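Local coordinates for protein (R)-specific secondary-alkylsulfatase (Pseudomonas sp., PDB 4AXH) that hydrolyses secondary alkyl sulfates, preferring the (R)-enantiomer and inverting configuration to release (S)-alcohols, as a zinc-dependent homodimer, at residues 124-129 with 356-361; 175-180 with 202-207. All blocks are in the same frame, centred on the assembly; numbering follows the deposited sequence.

Contact 1. Residues 124-129 with 356-361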
ATOM      1  N   LEU A 124       3.609  15.186  37.674  1.00 34.62           N
ATOM      2  CA  LEU A 124       3.763  14.664  36.309  1.00 34.90           C
ATOM      3  C   LEU A 124       5.173  14.141  36.051  1.00 40.66           C
ATOM      4  O   LEU A 124       6.129  14.917  35.949  1.00 40.41           O
ATOM      5  CB  LEU A 124       3.380  15.738  35.291  1.00 34.85           C
ATOM      6  CG  LEU A 124       3.147  15.278  33.870  1.00 40.13           C
ATOM      7  CD1 LEU A 124       1.836  14.526  33.763  1.00 43.04           C
ATOM      8  CD2 LEU A 124       3.151  16.457  32.900  1.00 36.74           C
ATOM      9  N   TYR A 125       5.290  12.813  35.976  1.00 36.78           N
ATOM     10  CA  TYR A 125       6.550  12.111  35.812  1.00 36.21           C
ATOM     11  C   TYR A 125       6.556  11.191  34.590  1.00 39.60           C
ATOM     12  O   TYR A 125       5.519  10.946  33.961  1.00 38.90           O
ATOM     13  CB  TYR A 125       6.913  11.335  37.091  1.00 38.23           C
ATOM     14  CG  TYR A 125       6.912  12.205  38.326  1.00 42.80           C
ATOM     15  CD1 TYR A 125       5.721  12.532  38.972  1.00 43.91           C
ATOM     16  CD2 TYR A 125       8.093  12.722  38.840  1.00 45.09           C
ATOM     17  CE1 TYR A 125       5.708  13.391  40.067  1.00 45.17           C
ATOM     18  CE2 TYR A 125       8.093  13.532  39.977  1.00 47.60           C
ATOM     19  CZ  TYR A 125       6.896  13.876  40.577  1.00 55.41           C
ATOM     20  OH  TYR A 125       6.878  14.704  41.675  1.00 63.25           O
ATOM     21  N   GLN A 126       7.746  10.697  34.242  1.00 34.96           N
ATOM     22  CA  GLN A 126       7.919   9.836  33.105  1.00 33.79           C
ATOM     23  C   GLN A 126       9.026   8.849  33.389  1.00 37.97           C
ATOM     24  O   GLN A 126      10.045   9.214  33.991  1.00 39.10           O
ATOM     25  CB  GLN A 126       8.254  10.701  31.889  1.00 34.78           C
ATOM     26  CG  GLN A 126       7.732  10.170  30.571  1.00 31.87           C
ATOM     27  CD  GLN A 126       7.583  11.266  29.537  1.00 43.72           C
ATOM     28  OE1 GLN A 126       6.532  11.170  28.750  1.00 44.37           O
ATOM     29  NE2 GLN A 126       8.442  12.146  29.375  1.00 23.66           N
ATOM     30  N   VAL A 127       8.812   7.589  32.990  1.00 32.27           N
ATOM     31  CA  VAL A 127       9.816   6.543  33.085  1.00 30.53           C
ATOM     32  C   VAL A 127      10.201   6.270  31.655  1.00 31.97           C
ATOM     33  O   VAL A 127       9.355   5.900  30.816  1.00 29.72           O
ATOM     34  CB  VAL A 127       9.380   5.256  33.834  1.00 35.10           C
ATOM     35  CG1 VAL A 127      10.542   4.258  33.911  1.00 34.98           C
ATOM     36  CG2 VAL A 127       8.865   5.574  35.238  1.00 34.67           C
ATOM     37  N   ARG A 128      11.480   6.522  31.373  1.00 28.98           N
ATOM     38  CA  ARG A 128      12.076   6.363  30.054  1.00 29.18           C
ATOM     39  C   ARG A 128      13.291   5.465  30.151  1.00 33.12           C
ATOM     40  O   ARG A 128      13.998   5.499  31.159  1.00 34.53           O
ATOM     41  CB  ARG A 128      12.527   7.744  29.526  1.00 31.41           C
ATOM     42  CG  ARG A 128      11.454   8.817  29.536  1.00 33.84           C
ATOM     43  CD  ARG A 128      11.657   9.835  28.452  1.00 38.94           C
ATOM     44  NE  ARG A 128      12.848  10.652  28.660  1.00 39.89           N
ATOM     45  CZ  ARG A 128      12.888  11.767  29.386  1.00 56.88           C
ATOM     46  NH1 ARG A 128      11.793  12.219  29.998  1.00 56.84           N
ATOM     47  NH2 ARG A 128      14.013  12.425  29.521  1.00 24.01           N
ATOM     48  N   GLY A 129      13.553   4.701  29.097  1.00 29.09           N
ATOM     49  CA  GLY A 129      14.734   3.845  29.030  1.00 29.32           C
ATOM     50  C   GLY A 129      14.706   2.544  29.802  1.00 36.68           C
ATOM     51  O   GLY A 129      15.738   1.888  29.968  1.00 37.57           O
ATOM     52  N   ASN A 356      11.307   8.566  23.663  1.00 31.31           N
ATOM     53  CA  ASN A 356      12.246   9.688  23.827  1.00 30.77           C
ATOM     54  C   ASN A 356      11.862  10.828  24.773  1.00 34.41           C
ATOM     55  O   ASN A 356      10.874  10.747  25.490  1.00 35.18           O
ATOM     56  CB  ASN A 356      12.728  10.227  22.487  1.00 28.15           C
ATOM     57  CG  ASN A 356      13.045   9.155  21.488  1.00 36.71           C
ATOM     58  OD1 ASN A 356      12.279   8.914  20.563  1.00 19.86           O
ATOM     59  ND2 ASN A 356      14.186   8.508  21.640  1.00 35.18           N
ATOM     60  N   TRP A 357      12.676  11.881  24.760  1.00 29.17           N
ATOM     61  CA  TRP A 357      12.670  13.039  25.648  1.00 28.09           C
ATOM     62  C   TRP A 357      11.631  14.105  25.304  1.00 32.31           C
ATOM     63  O   TRP A 357      11.220  14.228  24.130  1.00 30.93           O
ATOM     64  CB  TRP A 357      14.094  13.671  25.711  1.00 25.68           C
ATOM     65  CG  TRP A 357      14.686  13.867  24.364  1.00 25.98           C
ATOM     66  CD1 TRP A 357      14.518  14.926  23.535  1.00 28.23           C
ATOM     67  CD2 TRP A 357      15.346  12.855  23.596  1.00 25.96           C
ATOM     68  NE1 TRP A 357      15.113  14.670  22.321  1.00 27.28           N
ATOM     69  CE2 TRP A 357      15.614  13.402  22.324  1.00 29.44           C
ATOM     70  CE3 TRP A 357      15.733  11.520  23.862  1.00 26.74           C
ATOM     71  CZ2 TRP A 357      16.294  12.679  21.323  1.00 29.19           C
ATOM     72  CZ3 TRP A 357      16.365  10.792  22.860  1.00 27.54           C
ATOM     73  CH2 TRP A 357      16.650  11.370  21.613  1.00 28.21           C
ATOM     74  N   PRO A 358      11.295  14.982  26.292  1.00 27.99           N
ATOM     75  CA  PRO A 358      10.342  16.060  26.018  1.00 28.14           C
ATOM     76  C   PRO A 358      10.965  17.292  25.353  1.00 34.27           C
ATOM     77  O   PRO A 358      12.150  17.483  25.443  1.00 34.44           O
ATOM     78  CB  PRO A 358       9.844  16.432  27.438  1.00 29.58           C
ATOM     79  CG  PRO A 358      10.412  15.412  28.374  1.00 32.58           C
ATOM     80  CD  PRO A 358      11.664  14.982  27.718  1.00 27.66           C
ATOM     81  N   VAL A 359      10.178  18.137  24.688  1.00 34.70           N
ATOM     82  CA  VAL A 359      10.680  19.403  24.157  1.00 36.62           C
ATOM     83  C   VAL A 359      10.036  20.519  24.983  1.00 42.17           C
ATOM     84  O   VAL A 359       8.830  20.526  25.120  1.00 43.47           O
ATOM     85  CB  VAL A 359      10.603  19.589  22.611  1.00 41.53           C
ATOM     86  CG1 VAL A 359       9.183  19.496  22.093  1.00 41.80           C
ATOM     87  CG2 VAL A 359      11.261  20.903  22.169  1.00 41.30           C
ATOM     88  N   TRP A 360      10.837  21.397  25.596  1.00 40.18           N
ATOM     89  CA  TRP A 360      10.347  22.451  26.508  1.00 40.75           C
ATOM     90  C   TRP A 360      10.215  23.830  25.874  1.00 43.40           C
ATOM     91  O   TRP A 360      11.021  24.188  25.019  1.00 44.98           O
ATOM     92  CB  TRP A 360      11.246  22.589  27.760  1.00 39.68           C
ATOM     93  CG  TRP A 360      11.816  21.310  28.304  1.00 40.98           C
ATOM     94  CD1 TRP A 360      12.872  20.616  27.798  1.00 43.82           C
ATOM     95  CD2 TRP A 360      11.322  20.535  29.405  1.00 41.36           C
ATOM     96  NE1 TRP A 360      13.069  19.461  28.513  1.00 43.08           N
ATOM     97  CE2 TRP A 360      12.181  19.426  29.555  1.00 45.32           C
ATOM     98  CE3 TRP A 360      10.273  20.713  30.341  1.00 42.68           C
ATOM     99  CZ2 TRP A 360      11.994  18.459  30.553  1.00 45.22           C
ATOM    100  CZ3 TRP A 360      10.089  19.753  31.328  1.00 43.98           C
ATOM    101  CH2 TRP A 360      10.924  18.631  31.411  1.00 44.78           C
ATOM    102  N   GLY A 361       9.244  24.604  26.350  1.00 35.95           N
ATOM    103  CA  GLY A 361       9.002  25.968  25.899  1.00 35.11           C
ATOM    104  C   GLY A 361       8.128  26.015  24.683  1.00 39.75           C
ATOM    105  O   GLY A 361       8.456  25.395  23.669  1.00 40.16           O
TER
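R128 reaches from the end of strand 124-128 to the loop N356-P358 and carries most of this contact. Its first torsion sets CG opposite the carbonyl carbon and beside the backbone N (chi1 -53°), which launches the chain toward 356-361. CB and CG serve as the span. R128 CD is the first atom to arrive, 3.2 Å from N356 O, an oxygen that already accepts a hydrogen bond from N134 ND2. R128 NE then passes 3.8 Å from W357 CA. A bend at chi3 (-67°) turns the guanidinium so that one of its faces lies against W357 CA and P358 CD: R128 CZ is 3.8 Å from P358 CD, and R128 NH1 is 3.6 Å from the same carbon. On the other branch, R128 NH2 comes to 4.0 Å from W357 CB. The indole itself leads away, its plane 73° from the guanidinium, so the two groups do not stack. Within 356-361 the arginine therefore meets apolar carbon and a single carbonyl, while its cation-pi partner is F118 of the neighbouring strand 116-119. Q126, two residues earlier, points the same way, and its extended side chain runs alongside P358 in the opposite direction; both touch I352. Every residue that touches here is buried. The loop runs from the zinc ligand H355 into edge strand 359-360 of the second sheet, so R128 and Q126 join the two sheets of the alpha-beta/beta-alpha sandwich that defines the metallo-beta-lactamase superfamily.

Contact 2. Residues 175-180 with 202-207. With ZN (zinc ion), chain D.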
ATOM      1  N   VAL A 175      -5.850   4.204  33.346  1.00 29.85           N
ATOM      2  CA  VAL A 175      -4.834   3.902  32.349  1.00 30.96           C
ATOM      3  C   VAL A 175      -5.334   4.393  31.001  1.00 35.70           C
ATOM      4  O   VAL A 175      -6.525   4.305  30.744  1.00 35.13           O
ATOM      5  CB  VAL A 175      -4.400   2.400  32.345  1.00 35.11           C
ATOM      6  CG1 VAL A 175      -3.599   2.038  31.100  1.00 34.71           C
ATOM      7  CG2 VAL A 175      -3.608   2.058  33.596  1.00 34.70           C
ATOM      8  N   VAL A 176      -4.423   4.950  30.170  1.00 34.07           N
ATOM      9  CA  VAL A 176      -4.683   5.436  28.811  1.00 32.90           C
ATOM     10  C   VAL A 176      -3.766   4.665  27.880  1.00 35.24           C
ATOM     11  O   VAL A 176      -2.568   4.617  28.099  1.00 35.46           O
ATOM     12  CB  VAL A 176      -4.460   6.958  28.665  1.00 36.92           C
ATOM     13  CG1 VAL A 176      -4.716   7.430  27.233  1.00 36.23           C
ATOM     14  CG2 VAL A 176      -5.329   7.738  29.638  1.00 37.68           C
ATOM     15  N   TYR A 177      -4.338   4.048  26.853  1.00 31.99           N
ATOM     16  CA  TYR A 177      -3.619   3.345  25.797  1.00 30.42           C
ATOM     17  C   TYR A 177      -3.582   4.372  24.696  1.00 34.97           C
ATOM     18  O   TYR A 177      -4.632   4.662  24.125  1.00 37.25           O
ATOM     19  CB  TYR A 177      -4.386   2.104  25.299  1.00 30.36           C
ATOM     20  CG  TYR A 177      -4.529   0.957  26.283  1.00 34.96           C
ATOM     21  CD1 TYR A 177      -3.509   0.647  27.187  1.00 36.69           C
ATOM     22  CD2 TYR A 177      -5.644   0.120  26.251  1.00 36.76           C
ATOM     23  CE1 TYR A 177      -3.614  -0.441  28.057  1.00 35.00           C
ATOM     24  CE2 TYR A 177      -5.742  -0.989  27.097  1.00 37.55           C
ATOM     25  CZ  TYR A 177      -4.729  -1.262  28.002  1.00 39.83           C
ATOM     26  OH  TYR A 177      -4.830  -2.344  28.845  1.00 36.41           O
ATOM     27  N   SER A 178      -2.415   4.981  24.435  1.00 29.95           N
ATOM     28  CA  SER A 178      -2.282   6.002  23.391  1.00 29.42           C
ATOM     29  C   SER A 178      -2.695   5.463  22.009  1.00 33.17           C
ATOM     30  O   SER A 178      -3.346   6.174  21.243  1.00 35.66           O
ATOM     31  CB  SER A 178      -0.858   6.550  23.343  1.00 31.36           C
ATOM     32  OG  SER A 178       0.104   5.583  22.940  1.00 39.10           O
ATOM     33  N   HIS A 179      -2.299   4.217  21.698  1.00 25.51           N
ATOM     34  CA  HIS A 179      -2.564   3.572  20.413  1.00 23.93           C
ATOM     35  C   HIS A 179      -2.407   2.039  20.494  1.00 28.25           C
ATOM     36  O   HIS A 179      -1.897   1.502  21.500  1.00 26.18           O
ATOM     37  CB  HIS A 179      -1.675   4.172  19.280  1.00 22.85           C
ATOM     38  CG  HIS A 179      -0.198   4.008  19.477  1.00 24.08           C
ATOM     39  ND1 HIS A 179       0.472   4.671  20.493  1.00 24.87           N
ATOM     40  CD2 HIS A 179       0.699   3.312  18.742  1.00 23.68           C
ATOM     41  CE1 HIS A 179       1.746   4.352  20.342  1.00 23.46           C
ATOM     42  NE2 HIS A 179       1.931   3.525  19.307  1.00 23.32           N
ATOM     43  N   SER A 180      -2.813   1.359  19.402  1.00 24.97           N
ATOM     44  CA  SER A 180      -2.796  -0.093  19.265  1.00 25.21           C
ATOM     45  C   SER A 180      -1.421  -0.765  18.998  1.00 33.25           C
ATOM     46  O   SER A 180      -1.372  -1.719  18.224  1.00 35.65           O
ATOM     47  CB  SER A 180      -3.854  -0.537  18.263  1.00 25.22           C
ATOM     48  OG  SER A 180      -3.602   0.032  16.993  1.00 35.70           O
ATOM     49  N   VAL A 202     -10.895   0.647  37.848  1.00 43.98           N
ATOM     50  CA  VAL A 202      -9.818   1.203  37.037  1.00 41.91           C
ATOM     51  C   VAL A 202     -10.405   1.579  35.670  1.00 44.89           C
ATOM     52  O   VAL A 202     -11.018   0.737  35.005  1.00 43.23           O
ATOM     53  CB  VAL A 202      -8.625   0.230  36.924  1.00 44.97           C
ATOM     54  CG1 VAL A 202      -7.494   0.819  36.085  1.00 44.29           C
ATOM     55  CG2 VAL A 202      -8.117  -0.175  38.308  1.00 45.05           C
ATOM     56  N   LYS A 203     -10.249   2.859  35.275  1.00 41.75           N
ATOM     57  CA  LYS A 203     -10.759   3.358  34.000  1.00 41.57           C
ATOM     58  C   LYS A 203      -9.658   3.234  32.953  1.00 44.08           C
ATOM     59  O   LYS A 203      -8.596   3.820  33.107  1.00 44.69           O
ATOM     60  CB  LYS A 203     -11.295   4.809  34.138  1.00 45.06           C
ATOM     61  CG  LYS A 203     -12.548   4.976  35.023  1.00 58.01           C
ATOM     62  CD  LYS A 203     -13.848   4.654  34.261  1.00 75.93           C
ATOM     63  CE  LYS A 203     -14.861   3.824  35.043  1.00 85.25           C
ATOM     64  NZ  LYS A 203     -15.964   3.285  34.174  1.00 85.05           N
ATOM     65  N   VAL A 204      -9.884   2.419  31.930  1.00 38.25           N
ATOM     66  CA  VAL A 204      -8.910   2.168  30.875  1.00 36.38           C
ATOM     67  C   VAL A 204      -9.384   2.752  29.517  1.00 41.12           C
ATOM     68  O   VAL A 204     -10.275   2.200  28.869  1.00 42.07           O
ATOM     69  CB  VAL A 204      -8.479   0.677  30.824  1.00 38.31           C
ATOM     70  CG1 VAL A 204      -7.549   0.407  29.656  1.00 38.59           C
ATOM     71  CG2 VAL A 204      -7.790   0.282  32.107  1.00 37.32           C
ATOM     72  N   PHE A 205      -8.783   3.880  29.108  1.00 35.98           N
ATOM     73  CA  PHE A 205      -9.126   4.608  27.876  1.00 34.42           C
ATOM     74  C   PHE A 205      -8.291   4.154  26.700  1.00 35.63           C
ATOM     75  O   PHE A 205      -7.114   3.835  26.869  1.00 32.88           O
ATOM     76  CB  PHE A 205      -8.959   6.120  28.063  1.00 35.87           C
ATOM     77  CG  PHE A 205      -9.627   6.694  29.290  1.00 36.48           C
ATOM     78  CD1 PHE A 205      -8.979   6.696  30.516  1.00 37.29           C
ATOM     79  CD2 PHE A 205     -10.892   7.255  29.211  1.00 39.67           C
ATOM     80  CE1 PHE A 205      -9.594   7.226  31.651  1.00 40.04           C
ATOM     81  CE2 PHE A 205     -11.512   7.781  30.344  1.00 40.16           C
ATOM     82  CZ  PHE A 205     -10.856   7.772  31.556  1.00 38.62           C
ATOM     83  N   ALA A 206      -8.904   4.151  25.494  1.00 32.16           N
ATOM     84  CA  ALA A 206      -8.272   3.744  24.241  1.00 31.32           C
ATOM     85  C   ALA A 206      -8.976   4.344  23.031  1.00 34.70           C
ATOM     86  O   ALA A 206     -10.187   4.513  23.076  1.00 31.51           O
ATOM     87  CB  ALA A 206      -8.227   2.216  24.121  1.00 31.89           C
ATOM     88  N   PRO A 207      -8.244   4.654  21.919  1.00 34.37           N
ATOM     89  CA  PRO A 207      -8.915   5.226  20.735  1.00 33.88           C
ATOM     90  C   PRO A 207      -9.804   4.214  20.025  1.00 39.27           C
ATOM     91  O   PRO A 207      -9.627   3.011  20.205  1.00 40.24           O
ATOM     92  CB  PRO A 207      -7.753   5.670  19.853  1.00 35.98           C
ATOM     93  CG  PRO A 207      -6.616   4.838  20.267  1.00 40.41           C
ATOM     94  CD  PRO A 207      -6.781   4.562  21.715  1.00 35.22           C
TER
HETATM   95 ZN    ZN D 701       3.532   3.096  18.037  1.00 39.46          ZN
HETATM   96  O   HOH W   1       5.010   1.876  18.862  1.00 31.68           O
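V175 and V204 sit side by side on neighbouring parallel strands, CB of V175 4.0 Å from CG2 of V204, while V176 and F205 form the next pair on the other face of the sheet. This is the tight end. Three backbone hydrogen bonds stitch it in parallel register: V175 N to K203 O, F205 N to V175 O and Y177 N to F205 O, each 2.8 Å long. V176 CG2 comes to 3.9 Å from F205 CD1, on the face covered by M296 and I298 of strand 296-300. Just past the last bridge, Y177 CG stands opposite its carbonyl carbon (chi1 -67°), bringing one ring face under V204 CG1, 3.4 Å from Y177 CE2, and the ring edge to A206 CB. Y177 OH is satisfied by V262 O.

Toward H179 the two segments part: P207 CD still reaches Y177 O at 3.2 Å, then P207 CG meets S178 O at 3.7 Å. At the other end, the K203 side chain leads away and is partly exposed. H179 ND1 donates to S178 OG, itself bonded to D148, which would help fix the imidazole's rotation and leaves H179 NE2 to bind zinc at 2.1 Å. H181, E291, D310 and a water complete that zinc's shell. The HxHxDH motif, begun by H179 in the loop after strand 172-176, is the signature of the metallo-beta-lactamase active site.

Contacts 1 and 2 lie about 19 Å apart between centres, with nearest atoms about 10 Å apart, and do not touch. Both reach the same mixed eight-stranded sheet, where strands 135-138 and 144-147 separate 124-128 from 172-176. Along the chain, contact 2 is nested inside the long loop that contact 1 closes. Contact 2 joins neighbours within this sheet, whereas contact 1 ties it to the six-stranded sheet ending in strand 359-360. Contact 2 holds a ligand of one zinc, H179, while the second segment of contact 1 begins right after H355, which binds the other. Distant parts of the sequence thus converge on one dinuclear centre.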